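Local coordinates for probable host range protein 2-3 (PDB 5CZ3), which probably helps myxoma virus multiply in different cell types, as a member of the poxvirus C7 family of host-range proteins that antagonise a host restriction factor, at residues F14-N19 with T48-L53; S21-N26 with Y138-I143; C44-F49 with K90-V95; R69-K74 with E97-R102. One frame throughout, in Å; residues are numbered along the deposited sequence.

Interaction 1: residues F14-N19 with T48-L53; sequences FLIDEN and TFILVL
Strands 10-15 and 45-54 are antiparallel neighbours in one sheet of the beta-sandwich, and here the first of them ends. Phe14 and Ile50 form a hydrogen-bonded pair. Phe14 N donates to Ile50 O at 2.8 Å, and Ile50 N returns a nearly straight bond (171°) to Phe14 O. Two residues on, Ile16 N reaches Thr48 O at a longer 3.2 Å, and a type I turn from Ile16 to Asn19 then takes the chain away. Leu15 and Phe49 are the non-hydrogen-bonded pair. Their side chains lie alongside each other and point the same way, with Leu15 CD1 3.8 Å from Phe49 CE2. Both also touch Leu39 of the other sheet. The opposite face carries Phe14, Ile50 and Val52. Val52 CG2 meets the edge of the Phe14 ring, 3.9 Å from CE2. Trp151 packs on Phe14 and Ile50. Ile16 has CG1 beside its backbone N (chi1 -53°), and a second bend carries CD1 back to 3.7 Å from Ile50 CD1. Polar contact is thus confined mainly to the backbone, while the side chains add apolar packing on both faces of the sheet.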
loop_
_atom_site.group_PDB
_atom_site.type_symbol
_atom_site.label_atom_id
_atom_site.label_comp_id
_atom_site.label_asym_id
_atom_site.label_seq_id
_atom_site.Cartn_x
_atom_site.Cartn_y
_atom_site.Cartn_z
ATOM N N PHE A 14 3.542 -5.101 -0.551
ATOM C CA PHE A 14 3.720 -6.545 -0.652
ATOM C C PHE A 14 2.963 -7.299 0.436
ATOM O O PHE A 14 3.087 -6.988 1.620
ATOM C CB PHE A 14 5.207 -6.902 -0.583
ATOM C CG PHE A 14 6.045 -6.225 -1.630
ATOM C CD1 PHE A 14 6.216 -6.799 -2.879
ATOM C CD2 PHE A 14 6.667 -5.014 -1.364
ATOM C CE1 PHE A 14 6.988 -6.177 -3.844
ATOM C CE2 PHE A 14 7.441 -4.389 -2.325
ATOM C CZ PHE A 14 7.602 -4.971 -3.566
ATOM N N LEU A 15 2.179 -8.290 0.025
ATOM C CA LEU A 15 1.518 -9.188 0.966
ATOM C C LEU A 15 2.328 -10.476 1.059
ATOM O O LEU A 15 2.271 -11.325 0.168
ATOM C CB LEU A 15 0.075 -9.475 0.542
ATOM C CG LEU A 15 -0.976 -8.415 0.901
ATOM C CD1 LEU A 15 -0.797 -7.140 0.088
ATOM C CD2 LEU A 15 -2.387 -8.967 0.735
ATOM N N ILE A 16 3.077 -10.606 2.150
ATOM C CA ILE A 16 4.124 -11.618 2.276
ATOM C C ILE A 16 3.631 -13.059 2.180
ATOM O O ILE A 16 4.059 -13.808 1.300
ATOM C CB ILE A 16 4.882 -11.453 3.608
ATOM C CG1 ILE A 16 5.389 -10.018 3.756
ATOM C CG2 ILE A 16 6.031 -12.441 3.696
ATOM C CD1 ILE A 16 6.200 -9.534 2.573
ATOM N N ASP A 17 2.741 -13.446 3.087
ATOM C CA ASP A 17 2.267 -14.825 3.150
ATOM C C ASP A 17 1.383 -15.188 1.962
ATOM O O ASP A 17 1.232 -16.361 1.625
ATOM C CB ASP A 17 1.513 -15.067 4.458
ATOM C CG ASP A 17 2.411 -14.956 5.675
ATOM O OD1 ASP A 17 3.592 -15.353 5.580
ATOM O OD2 ASP A 17 1.937 -14.470 6.724
ATOM N N GLU A 18 0.797 -14.178 1.328
ATOM C CA GLU A 18 -0.028 -14.403 0.149
ATOM C C GLU A 18 0.828 -14.401 -1.113
ATOM O O GLU A 18 0.350 -14.746 -2.195
ATOM C CB GLU A 18 -1.130 -13.344 0.044
ATOM C CG GLU A 18 -2.259 -13.509 1.054
ATOM C CD GLU A 18 -1.847 -13.130 2.461
ATOM O OE1 GLU A 18 -0.944 -12.281 2.608
ATOM O OE2 GLU A 18 -2.421 -13.686 3.421
ATOM N N ASN A 19 2.092 -14.014 -0.955
ATOM C CA ASN A 19 3.046 -13.926 -2.060
ATOM C C ASN A 19 2.509 -13.090 -3.220
ATOM O O ASN A 19 2.516 -13.529 -4.368
ATOM C CB ASN A 19 3.426 -15.325 -2.553
ATOM C CG ASN A 19 4.740 -15.339 -3.315
ATOM O OD1 ASN A 19 5.715 -14.710 -2.905
ATOM N ND2 ASN A 19 4.768 -16.056 -4.432
ATOM N N THR A 48 0.488 -10.044 6.659
ATOM C CA THR A 48 1.652 -9.173 6.770
ATOM C C THR A 48 1.779 -8.257 5.558
ATOM O O THR A 48 1.834 -8.723 4.419
ATOM C CB THR A 48 2.952 -9.990 6.920
ATOM O OG1 THR A 48 2.837 -10.885 8.034
ATOM C CG2 THR A 48 4.143 -9.069 7.140
ATOM N N PHE A 49 1.818 -6.953 5.808
ATOM C CA PHE A 49 2.040 -5.971 4.752
ATOM C C PHE A 49 3.435 -5.369 4.860
ATOM O O PHE A 49 3.840 -4.917 5.930
ATOM C CB PHE A 49 1.007 -4.844 4.810
ATOM C CG PHE A 49 -0.411 -5.295 4.613
ATOM C CD1 PHE A 49 -1.158 -5.763 5.680
ATOM C CD2 PHE A 49 -1.005 -5.225 3.365
ATOM C CE1 PHE A 49 -2.465 -6.167 5.503
ATOM C CE2 PHE A 49 -2.312 -5.629 3.181
ATOM C CZ PHE A 49 -3.043 -6.101 4.250
ATOM N N ILE A 50 4.167 -5.358 3.752
ATOM C CA ILE A 50 5.406 -4.596 3.684
ATOM C C ILE A 50 5.270 -3.511 2.625
ATOM O O ILE A 50 5.062 -3.799 1.446
ATOM C CB ILE A 50 6.622 -5.491 3.379
ATOM C CG1 ILE A 50 6.980 -6.320 4.612
ATOM C CG2 ILE A 50 7.817 -4.644 2.962
ATOM C CD1 ILE A 50 8.234 -7.143 4.456
ATOM N N LEU A 51 5.363 -2.258 3.059
ATOM C CA LEU A 51 5.245 -1.120 2.158
ATOM C C LEU A 51 6.601 -0.468 1.950
ATOM O O LEU A 51 7.234 -0.017 2.906
ATOM C CB LEU A 51 4.247 -0.088 2.697
ATOM C CG LEU A 51 2.792 -0.507 2.935
ATOM C CD1 LEU A 51 2.613 -1.161 4.298
ATOM C CD2 LEU A 51 1.862 0.689 2.788
ATOM N N VAL A 52 7.048 -0.422 0.701
ATOM C CA VAL A 52 8.308 0.230 0.377
ATOM C C VAL A 52 8.042 1.588 -0.257
ATOM O O VAL A 52 7.661 1.679 -1.424
ATOM C CB VAL A 52 9.164 -0.627 -0.566
ATOM C CG1 VAL A 52 10.474 0.081 -0.877
ATOM C CG2 VAL A 52 9.420 -1.998 0.053
ATOM N N LEU A 53 8.240 2.642 0.526
ATOM C CA LEU A 53 7.956 4.000 0.081
ATOM C C LEU A 53 9.225 4.736 -0.327
ATOM O O LEU A 53 10.220 4.728 0.399
ATOM C CB LEU A 53 7.234 4.778 1.184
ATOM C CG LEU A 53 6.936 6.253 0.911
ATOM C CD1 LEU A 53 5.936 6.400 -0.226
ATOM C CD2 LEU A 53 6.429 6.945 2.169
#

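Interaction 2: residues S21-N26 with Y138-I143; sequences SIKHVN and YIDPFI
Strands 21-23 and 138-140 run antiparallel, their axes 4.8 Å apart at closest approach and 154° apart in direction. Ser21 pairs with Asp140 through two backbone bonds, and Lys23 with Tyr138 through two more, of which Tyr138 N to Lys23 O is the longer. Ser21 adds a side-chain bond. Its OG donates to Phe142 O at 2.6 Å, on a lone pair and in the carbonyl plane. The hydroxyl sits beside its own backbone N (chi1 -66°), which turns it to the chain just past the end of strand 138-140. Ile143 CG1 lies against the same OG. Between the two hydrogen-bonded pairs, Ile22 and Ile139 face each other and point into the sandwich, where both touch Phe118 of the second sheet. Strand 138-140 is the outermost strand of its sheet in this chain, so this pairing closes that edge. On the other face, Lys23 and Tyr138 lie side by side. Lys23 CB stands over the Tyr138 ring in a CH-pi contact, 4.0 Å from the centroid, and CD passes 3.4 Å from the phenol OH. The lysine chain bends at chi3, and NZ forms a salt bridge with Asp147. Asp140 OD2 lies 5.2 Å from that NZ, too far for contact, but its charge may still favour the ammonium. The edge of the Tyr138 ring meets the face of His24 in a T-shaped stack with planes at 73°. Tyr138 CE1 points at the centre of one imidazole face, 3.9 Å above its plane.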
loop_
_atom_site.group_PDB
_atom_site.type_symbol
_atom_site.label_atom_id
_atom_site.label_comp_id
_atom_site.label_asym_id
_atom_site.label_seq_id
_atom_site.Cartn_x
_atom_site.Cartn_y
_atom_site.Cartn_z
ATOM N N SER A 21 2.502 -9.143 -5.081
ATOM C CA SER A 21 3.120 -7.830 -5.207
ATOM C C SER A 21 2.162 -6.821 -5.828
ATOM O O SER A 21 1.868 -6.886 -7.022
ATOM C CB SER A 21 4.396 -7.910 -6.050
ATOM O OG SER A 21 5.398 -8.677 -5.406
ATOM N N ILE A 22 1.670 -5.894 -5.013
ATOM C CA ILE A 22 0.881 -4.781 -5.521
ATOM C C ILE A 22 1.820 -3.610 -5.780
ATOM O O ILE A 22 2.166 -2.868 -4.862
ATOM C CB ILE A 22 -0.227 -4.361 -4.541
ATOM C CG1 ILE A 22 -1.041 -5.578 -4.099
ATOM C CG2 ILE A 22 -1.133 -3.326 -5.180
ATOM C CD1 ILE A 22 -2.059 -5.269 -3.024
ATOM N N LYS A 23 2.234 -3.451 -7.033
ATOM C CA LYS A 23 3.303 -2.517 -7.364
ATOM C C LYS A 23 2.797 -1.204 -7.950
ATOM O O LYS A 23 1.723 -1.150 -8.555
ATOM C CB LYS A 23 4.284 -3.175 -8.337
ATOM C CG LYS A 23 4.785 -4.529 -7.864
ATOM C CD LYS A 23 6.102 -4.896 -8.519
ATOM C CE LYS A 23 7.245 -4.091 -7.928
ATOM N NZ LYS A 23 8.559 -4.500 -8.492
ATOM N N HIS A 24 3.589 -0.151 -7.756
ATOM C CA HIS A 24 3.296 1.186 -8.269
ATOM C C HIS A 24 1.932 1.685 -7.797
ATOM O O HIS A 24 1.121 2.164 -8.588
ATOM C CB HIS A 24 3.373 1.205 -9.799
ATOM C CG HIS A 24 4.738 0.901 -10.339
ATOM N ND1 HIS A 24 5.100 1.172 -11.641
ATOM C CD2 HIS A 24 5.827 0.351 -9.753
ATOM C CE1 HIS A 24 6.354 0.801 -11.834
ATOM N NE2 HIS A 24 6.818 0.300 -10.704
ATOM N N VAL A 25 1.697 1.567 -6.495
ATOM C CA VAL A 25 0.451 2.003 -5.880
ATOM C C VAL A 25 0.359 3.530 -5.855
ATOM O O VAL A 25 -0.730 4.101 -5.846
ATOM C CB VAL A 25 0.329 1.442 -4.447
ATOM C CG1 VAL A 25 -0.980 1.860 -3.804
ATOM C CG2 VAL A 25 0.449 -0.072 -4.472
ATOM N N ASN A 26 1.517 4.181 -5.864
ATOM C CA ASN A 26 1.609 5.637 -5.824
ATOM C C ASN A 26 0.831 6.353 -6.924
ATOM O O ASN A 26 0.700 5.845 -8.039
ATOM C CB ASN A 26 3.073 6.054 -5.915
ATOM C CG ASN A 26 3.745 5.516 -7.163
ATOM O OD1 ASN A 26 4.290 4.412 -7.161
ATOM N ND2 ASN A 26 3.698 6.290 -8.242
ATOM N N TYR A 138 -0.164 -2.155 -10.878
ATOM C CA TYR A 138 -0.361 -3.491 -11.422
ATOM C C TYR A 138 -0.016 -4.517 -10.352
ATOM O O TYR A 138 0.724 -4.219 -9.416
ATOM C CB TYR A 138 0.488 -3.706 -12.679
ATOM C CG TYR A 138 1.983 -3.728 -12.434
ATOM C CD1 TYR A 138 2.723 -2.552 -12.424
ATOM C CD2 TYR A 138 2.656 -4.926 -12.230
ATOM C CE1 TYR A 138 4.089 -2.567 -12.205
ATOM C CE2 TYR A 138 4.021 -4.952 -12.009
ATOM C CZ TYR A 138 4.732 -3.770 -11.999
ATOM O OH TYR A 138 6.091 -3.792 -11.781
ATOM N N ILE A 139 -0.553 -5.723 -10.489
ATOM C CA ILE A 139 -0.334 -6.755 -9.485
ATOM C C ILE A 139 0.400 -7.965 -10.048
ATOM O O ILE A 139 -0.062 -8.604 -10.991
ATOM C CB ILE A 139 -1.663 -7.228 -8.870
ATOM C CG1 ILE A 139 -2.400 -6.054 -8.224
ATOM C CG2 ILE A 139 -1.412 -8.319 -7.846
ATOM C CD1 ILE A 139 -3.753 -6.423 -7.657
ATOM N N ASP A 140 1.553 -8.270 -9.463
ATOM C CA ASP A 140 2.277 -9.491 -9.787
ATOM C C ASP A 140 1.887 -10.589 -8.807
ATOM O O ASP A 140 1.955 -10.393 -7.594
ATOM C CB ASP A 140 3.789 -9.260 -9.752
ATOM C CG ASP A 140 4.291 -8.479 -10.953
ATOM O OD1 ASP A 140 3.675 -8.586 -12.034
ATOM O OD2 ASP A 140 5.305 -7.763 -10.816
ATOM N N PRO A 141 1.478 -11.754 -9.327
ATOM C CA PRO A 141 1.074 -12.889 -8.488
ATOM C C PRO A 141 2.265 -13.588 -7.832
ATOM O O PRO A 141 2.250 -14.805 -7.651
ATOM C CB PRO A 141 0.374 -13.818 -9.480
ATOM C CG PRO A 141 1.045 -13.533 -10.782
ATOM C CD PRO A 141 1.363 -12.061 -10.765
ATOM N N PHE A 142 3.283 -12.812 -7.479
ATOM C CA PHE A 142 4.497 -13.345 -6.880
ATOM C C PHE A 142 5.248 -12.248 -6.141
ATOM O O PHE A 142 4.884 -11.076 -6.213
ATOM C CB PHE A 142 5.396 -13.966 -7.950
ATOM C CG PHE A 142 5.646 -13.065 -9.129
ATOM C CD1 PHE A 142 6.586 -12.047 -9.058
ATOM C CD2 PHE A 142 4.943 -13.238 -10.310
ATOM C CE1 PHE A 142 6.812 -11.217 -10.136
ATOM C CE2 PHE A 142 5.169 -12.412 -11.394
ATOM C CZ PHE A 142 6.106 -11.402 -11.308
ATOM N N ILE A 143 6.299 -12.637 -5.430
ATOM C CA ILE A 143 7.222 -11.676 -4.842
ATOM C C ILE A 143 8.645 -12.071 -5.209
ATOM O O ILE A 143 9.172 -13.064 -4.709
ATOM C CB ILE A 143 7.085 -11.598 -3.313
ATOM C CG1 ILE A 143 5.666 -11.183 -2.921
ATOM C CG2 ILE A 143 8.087 -10.610 -2.746
ATOM C CD1 ILE A 143 5.431 -11.158 -1.428
#

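Interaction 3: residues C44-F49 with K90-V95; sequences CKYITF and KVVIYV
Phe49 N donates to Val91 O at 2.8 Å, almost straight (174°). Val91 N answers to Phe49 O, and the pairs Ile47 with Ile93 and Lys45 with Val95 repeat the exchange, giving six backbone bonds in all. Phe49, Ile47 and Lys45 share a face with Val91, Ile93 and Val95. Ile93 has CG1 between the backbone N and the carbonyl carbon (chi1 61°), which brings CD1 to the edge of the Phe49 ring, 3.6 Å from CE1. Val91 CG1 packs 3.6 Å from Phe49 CB. Ile47 CD1 meets Val95 CG2 at 3.8 Å. On the other face, Tyr46 and Tyr94 stack edge to face with planes at 53°. Tyr94 CD1 sits over the centre of the Tyr46 ring, 3.7 Å from CZ. Val92 CG2 touches Thr48 OG1, and its CG1 reaches Tyr46. Cys44 CB lies 3.5 Å from Tyr94 OH; the cysteine sulfur is linked covalently to beta-mercaptoethanol, probably from the crystallisation liquor. Lys45 NZ leaves the pair to bind Thr122 and Asp123. Met68, Leu70, Ile37 and Leu39 of the second sheet meet the isoleucine and phenylalanine face. One apolar face turned inward and one more exposed is the pattern of a beta-sandwich.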
loop_
_atom_site.group_PDB
_atom_site.type_symbol
_atom_site.label_atom_id
_atom_site.label_comp_id
_atom_site.label_asym_id
_atom_site.label_seq_id
_atom_site.Cartn_x
_atom_site.Cartn_y
_atom_site.Cartn_z
ATOM N N CYS A 44 -9.073 -17.868 10.045
ATOM C CA CYS A 44 -8.426 -16.875 10.892
ATOM C C CYS A 44 -6.926 -16.868 10.620
ATOM O O CYS A 44 -6.266 -17.897 10.755
ATOM C CB CYS A 44 -8.701 -17.174 12.365
ATOM S SG CYS A 44 -10.448 -17.048 12.821
ATOM N N LYS A 45 -6.383 -15.720 10.230
ATOM C CA LYS A 45 -4.969 -15.659 9.876
ATOM C C LYS A 45 -4.341 -14.297 10.138
ATOM O O LYS A 45 -5.036 -13.308 10.370
ATOM C CB LYS A 45 -4.779 -16.026 8.402
ATOM C CG LYS A 45 -5.394 -15.027 7.435
ATOM C CD LYS A 45 -5.253 -15.485 5.994
ATOM C CE LYS A 45 -5.894 -16.847 5.781
ATOM N NZ LYS A 45 -5.833 -17.273 4.356
ATOM N N TYR A 46 -3.013 -14.265 10.103
ATOM C CA TYR A 46 -2.268 -13.019 10.178
ATOM C C TYR A 46 -1.854 -12.586 8.778
ATOM O O TYR A 46 -1.285 -13.372 8.023
ATOM C CB TYR A 46 -1.032 -13.172 11.069
ATOM C CG TYR A 46 -1.331 -13.235 12.550
ATOM C CD1 TYR A 46 -1.419 -12.076 13.310
ATOM C CD2 TYR A 46 -1.515 -14.453 13.191
ATOM C CE1 TYR A 46 -1.686 -12.127 14.665
ATOM C CE2 TYR A 46 -1.782 -14.514 14.546
ATOM C CZ TYR A 46 -1.867 -13.347 15.278
ATOM O OH TYR A 46 -2.132 -13.400 16.628
ATOM N N ILE A 47 -2.145 -11.338 8.431
ATOM C CA ILE A 47 -1.760 -10.810 7.129
ATOM C C ILE A 47 -0.653 -9.775 7.284
ATOM O O ILE A 47 -0.827 -8.760 7.959
ATOM C CB ILE A 47 -2.957 -10.183 6.396
ATOM C CG1 ILE A 47 -4.068 -11.219 6.220
ATOM C CG2 ILE A 47 -2.528 -9.641 5.043
ATOM C CD1 ILE A 47 -5.320 -10.666 5.589
ATOM N N THR A 48 0.488 -10.044 6.659
ATOM C CA THR A 48 1.652 -9.173 6.770
ATOM C C THR A 48 1.779 -8.257 5.558
ATOM O O THR A 48 1.834 -8.723 4.419
ATOM C CB THR A 48 2.952 -9.990 6.920
ATOM O OG1 THR A 48 2.837 -10.885 8.034
ATOM C CG2 THR A 48 4.143 -9.069 7.140
ATOM N N PHE A 49 1.818 -6.953 5.808
ATOM C CA PHE A 49 2.040 -5.971 4.752
ATOM C C PHE A 49 3.435 -5.369 4.860
ATOM O O PHE A 49 3.840 -4.917 5.930
ATOM C CB PHE A 49 1.007 -4.844 4.810
ATOM C CG PHE A 49 -0.411 -5.295 4.613
ATOM C CD1 PHE A 49 -1.158 -5.763 5.680
ATOM C CD2 PHE A 49 -1.005 -5.225 3.365
ATOM C CE1 PHE A 49 -2.465 -6.167 5.503
ATOM C CE2 PHE A 49 -2.312 -5.629 3.181
ATOM C CZ PHE A 49 -3.043 -6.101 4.250
ATOM N N LYS A 90 6.179 -1.893 7.903
ATOM C CA LYS A 90 5.700 -3.261 8.054
ATOM C C LYS A 90 4.563 -3.309 9.064
ATOM O O LYS A 90 4.719 -2.879 10.207
ATOM C CB LYS A 90 6.830 -4.196 8.488
ATOM C CG LYS A 90 6.383 -5.639 8.705
ATOM C CD LYS A 90 7.557 -6.554 9.021
ATOM C CE LYS A 90 7.095 -7.989 9.247
ATOM N NZ LYS A 90 8.236 -8.917 9.490
ATOM N N VAL A 91 3.414 -3.825 8.640
ATOM C CA VAL A 91 2.279 -3.952 9.540
ATOM C C VAL A 91 1.680 -5.354 9.444
ATOM O O VAL A 91 1.612 -5.947 8.368
ATOM C CB VAL A 91 1.196 -2.874 9.248
ATOM C CG1 VAL A 91 0.626 -3.026 7.851
ATOM C CG2 VAL A 91 0.087 -2.926 10.288
ATOM N N VAL A 92 1.279 -5.890 10.590
ATOM C CA VAL A 92 0.648 -7.199 10.650
ATOM C C VAL A 92 -0.723 -7.077 11.301
ATOM O O VAL A 92 -0.847 -6.573 12.416
ATOM C CB VAL A 92 1.508 -8.211 11.430
ATOM C CG1 VAL A 92 0.757 -9.519 11.615
ATOM C CG2 VAL A 92 2.836 -8.443 10.715
ATOM N N ILE A 93 -1.751 -7.525 10.591
ATOM C CA ILE A 93 -3.106 -7.499 11.123
ATOM C C ILE A 93 -3.611 -8.912 11.355
ATOM O O ILE A 93 -3.142 -9.863 10.729
ATOM C CB ILE A 93 -4.077 -6.767 10.180
ATOM C CG1 ILE A 93 -4.139 -7.474 8.825
ATOM C CG2 ILE A 93 -3.658 -5.317 10.008
ATOM C CD1 ILE A 93 -5.143 -6.875 7.867
ATOM N N TYR A 94 -4.567 -9.046 12.266
ATOM C CA TYR A 94 -5.202 -10.328 12.515
ATOM C C TYR A 94 -6.670 -10.269 12.120
ATOM O O TYR A 94 -7.424 -9.444 12.637
ATOM C CB TYR A 94 -5.062 -10.728 13.982
ATOM C CG TYR A 94 -5.838 -11.973 14.335
ATOM C CD1 TYR A 94 -5.331 -13.234 14.051
ATOM C CD2 TYR A 94 -7.082 -11.889 14.944
ATOM C CE1 TYR A 94 -6.041 -14.376 14.368
ATOM C CE2 TYR A 94 -7.797 -13.021 15.264
ATOM C CZ TYR A 94 -7.273 -14.263 14.974
ATOM O OH TYR A 94 -7.982 -15.397 15.292
ATOM N N VAL A 95 -7.073 -11.145 11.206
ATOM C CA VAL A 95 -8.451 -11.161 10.731
ATOM C C VAL A 95 -9.105 -12.522 10.943
ATOM O O VAL A 95 -8.444 -13.559 10.889
ATOM C CB VAL A 95 -8.537 -10.788 9.238
ATOM C CG1 VAL A 95 -8.192 -9.318 9.040
ATOM C CG2 VAL A 95 -7.620 -11.677 8.410
#

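Interaction 4: residues R69-K74 with E97-R102; sequences RLNGKK and EDALAR
Asn71 OD1 accepts a hydrogen bond from Leu100 N at 2.9 Å, and Asn71 N donates to Leu100 O at 3.0 Å. One asparagine thus grips both backbone polar atoms of Leu100. It belongs to a type I' beta turn, Leu70 to Lys73, which joins strands 67-70 and 73-75 as a tight hairpin at the edge of the mixed sheet. The side-chain bond is nearly straight, but the donor is tilted 30° from the amide carbonyl plane. With CG beside the backbone N (chi1 -63°), the amide reaches across to strand 99-104. There its ND2 lies against Ala99 CB at 3.4 Å. The OD1 bond stands in for a backbone carbonyl and continues the pairing one step beyond strand 67-70. Before it, Leu70 and Ala101 form a non-hydrogen-bonded pair. Leu70 CD1 packs on Ala99 CB at 3.7 Å and passes 3.4 Å from Leu100 O. The same side chain touches Ile93 and Val95 of the opposite sheet. On the side away from the turn, Arg69 and Arg102 exchange two backbone bonds.

The next shell holds the turn. Leu70 and Lys73 bond to each other in both directions through their backbones. Gly72 has backbone angles at which a CB would jam against the preceding carbonyl oxygen. Asp98, just before strand 99-104, is anchored by OD1 to Thr41 N. Arg69 leads away from strand 99-104 to clasp the turn: its NH1 donates to Gly72 O at 2.9 Å, with that oxygen tilted 24° out of the guanidinium plane.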
loop_
_atom_site.group_PDB
_atom_site.type_symbol
_atom_site.label_atom_id
_atom_site.label_comp_id
_atom_site.label_asym_id
_atom_site.label_seq_id
_atom_site.Cartn_x
_atom_site.Cartn_y
_atom_site.Cartn_z
ATOM N N ARG A 69 -6.414 2.117 8.457
ATOM C CA ARG A 69 -7.566 1.661 9.218
ATOM C C ARG A 69 -8.057 0.319 8.694
ATOM O O ARG A 69 -8.309 0.165 7.499
ATOM C CB ARG A 69 -8.702 2.684 9.167
ATOM C CG ARG A 69 -8.413 3.973 9.905
ATOM C CD ARG A 69 -9.694 4.745 10.152
ATOM N NE ARG A 69 -9.443 6.012 10.831
ATOM C CZ ARG A 69 -9.529 6.182 12.147
ATOM N NH1 ARG A 69 -9.864 5.165 12.927
ATOM N NH2 ARG A 69 -9.284 7.370 12.682
ATOM N N LEU A 70 -8.182 -0.648 9.596
ATOM C CA LEU A 70 -8.760 -1.942 9.259
ATOM C C LEU A 70 -10.182 -2.015 9.794
ATOM O O LEU A 70 -10.392 -2.030 11.008
ATOM C CB LEU A 70 -7.919 -3.086 9.827
ATOM C CG LEU A 70 -8.422 -4.493 9.500
ATOM C CD1 LEU A 70 -8.295 -4.772 8.010
ATOM C CD2 LEU A 70 -7.681 -5.544 10.313
ATOM N N ASN A 71 -11.148 -2.056 8.881
ATOM C CA ASN A 71 -12.565 -2.067 9.235
ATOM C C ASN A 71 -12.936 -0.903 10.151
ATOM O O ASN A 71 -13.736 -1.057 11.073
ATOM C CB ASN A 71 -12.946 -3.395 9.896
ATOM C CG ASN A 71 -12.770 -4.581 8.966
ATOM O OD1 ASN A 71 -12.926 -4.461 7.750
ATOM N ND2 ASN A 71 -12.443 -5.735 9.536
ATOM N N GLY A 72 -12.340 0.257 9.896
ATOM C CA GLY A 72 -12.652 1.460 10.646
ATOM C C GLY A 72 -11.712 1.747 11.804
ATOM O O GLY A 72 -11.585 2.893 12.232
ATOM N N LYS A 73 -11.054 0.710 12.313
ATOM C CA LYS A 73 -10.183 0.858 13.477
ATOM C C LYS A 73 -8.754 1.232 13.088
ATOM O O LYS A 73 -8.168 0.636 12.184
ATOM C CB LYS A 73 -10.181 -0.428 14.305
ATOM N N LYS A 74 -8.202 2.218 13.788
ATOM C CA LYS A 74 -6.858 2.713 13.511
ATOM C C LYS A 74 -5.804 1.647 13.799
ATOM O O LYS A 74 -5.823 1.012 14.853
ATOM C CB LYS A 74 -6.577 3.969 14.340
ATOM C CG LYS A 74 -5.574 4.926 13.719
ATOM N N GLU A 97 -12.489 -12.792 9.593
ATOM C CA GLU A 97 -13.406 -12.789 8.460
ATOM C C GLU A 97 -12.954 -11.754 7.433
ATOM O O GLU A 97 -11.879 -11.170 7.573
ATOM C CB GLU A 97 -14.835 -12.502 8.925
ATOM C CG GLU A 97 -14.973 -11.246 9.769
ATOM C CD GLU A 97 -16.383 -11.045 10.288
ATOM O OE2 GLU A 97 -16.613 -10.064 11.025
ATOM N N ASP A 98 -13.769 -11.535 6.404
ATOM C CA ASP A 98 -13.452 -10.555 5.367
ATOM C C ASP A 98 -13.233 -9.175 5.974
ATOM O O ASP A 98 -13.952 -8.768 6.884
ATOM C CB ASP A 98 -14.561 -10.497 4.316
ATOM C CG ASP A 98 -14.710 -11.797 3.552
ATOM O OD1 ASP A 98 -13.813 -12.660 3.663
ATOM O OD2 ASP A 98 -15.720 -11.956 2.837
ATOM N N ALA A 99 -12.234 -8.461 5.470
ATOM C CA ALA A 99 -11.874 -7.165 6.032
ATOM C C ALA A 99 -11.443 -6.177 4.957
ATOM O O ALA A 99 -10.977 -6.566 3.886
ATOM C CB ALA A 99 -10.770 -7.332 7.065
ATOM N N LEU A 100 -11.603 -4.893 5.255
ATOM C CA LEU A 100 -11.161 -3.836 4.357
ATOM C C LEU A 100 -10.009 -3.062 4.983
ATOM O O LEU A 100 -10.116 -2.569 6.105
ATOM C CB LEU A 100 -12.318 -2.895 4.018
ATOM C CG LEU A 100 -11.984 -1.630 3.224
ATOM C CD1 LEU A 100 -11.202 -1.957 1.957
ATOM C CD2 LEU A 100 -13.261 -0.881 2.886
ATOM N N ALA A 101 -8.904 -2.966 4.254
ATOM C CA ALA A 101 -7.735 -2.248 4.739
ATOM C C ALA A 101 -7.525 -0.965 3.942
ATOM O O ALA A 101 -7.354 -1.000 2.723
ATOM C CB ALA A 101 -6.501 -3.130 4.665
ATOM N N ARG A 102 -7.547 0.167 4.638
ATOM C CA ARG A 102 -7.350 1.458 3.995
ATOM C C ARG A 102 -6.044 2.113 4.419
ATOM O O ARG A 102 -5.881 2.486 5.578
ATOM C CB ARG A 102 -8.513 2.399 4.313
ATOM C CG ARG A 102 -9.846 1.988 3.719
ATOM C CD ARG A 102 -10.820 3.152 3.767
ATOM N NE ARG A 102 -11.855 3.048 2.743
ATOM C CZ ARG A 102 -13.080 2.594 2.968
ATOM N NH1 ARG A 102 -13.428 2.202 4.186
ATOM N NH2 ARG A 102 -13.961 2.532 1.979
#

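Interactions 1, 2 and 3 lie in one antiparallel sheet, and interaction 4 in the mixed sheet packed against it. Strand 45-54 serves both interaction 1 and interaction 3, which share Thr48 and Phe49 and have centres about 10 Å apart. Interaction 2 adjoins interaction 1 through the neighbouring strands 10-15 and 20-23, and its centre is also about 10 Å from that of interaction 1. Leu70 of interaction 4 touches Ile93 and Val95 of interaction 3, bridging the two sheets. Interactions 2 and 4 lie furthest apart, with about 20 Å between centres. Along the chain, interactions 3 and 4 fall inside the long loop closed by interaction 2. The final strand thus returns to the beginning of the fold, tying both chain regions into one sandwich.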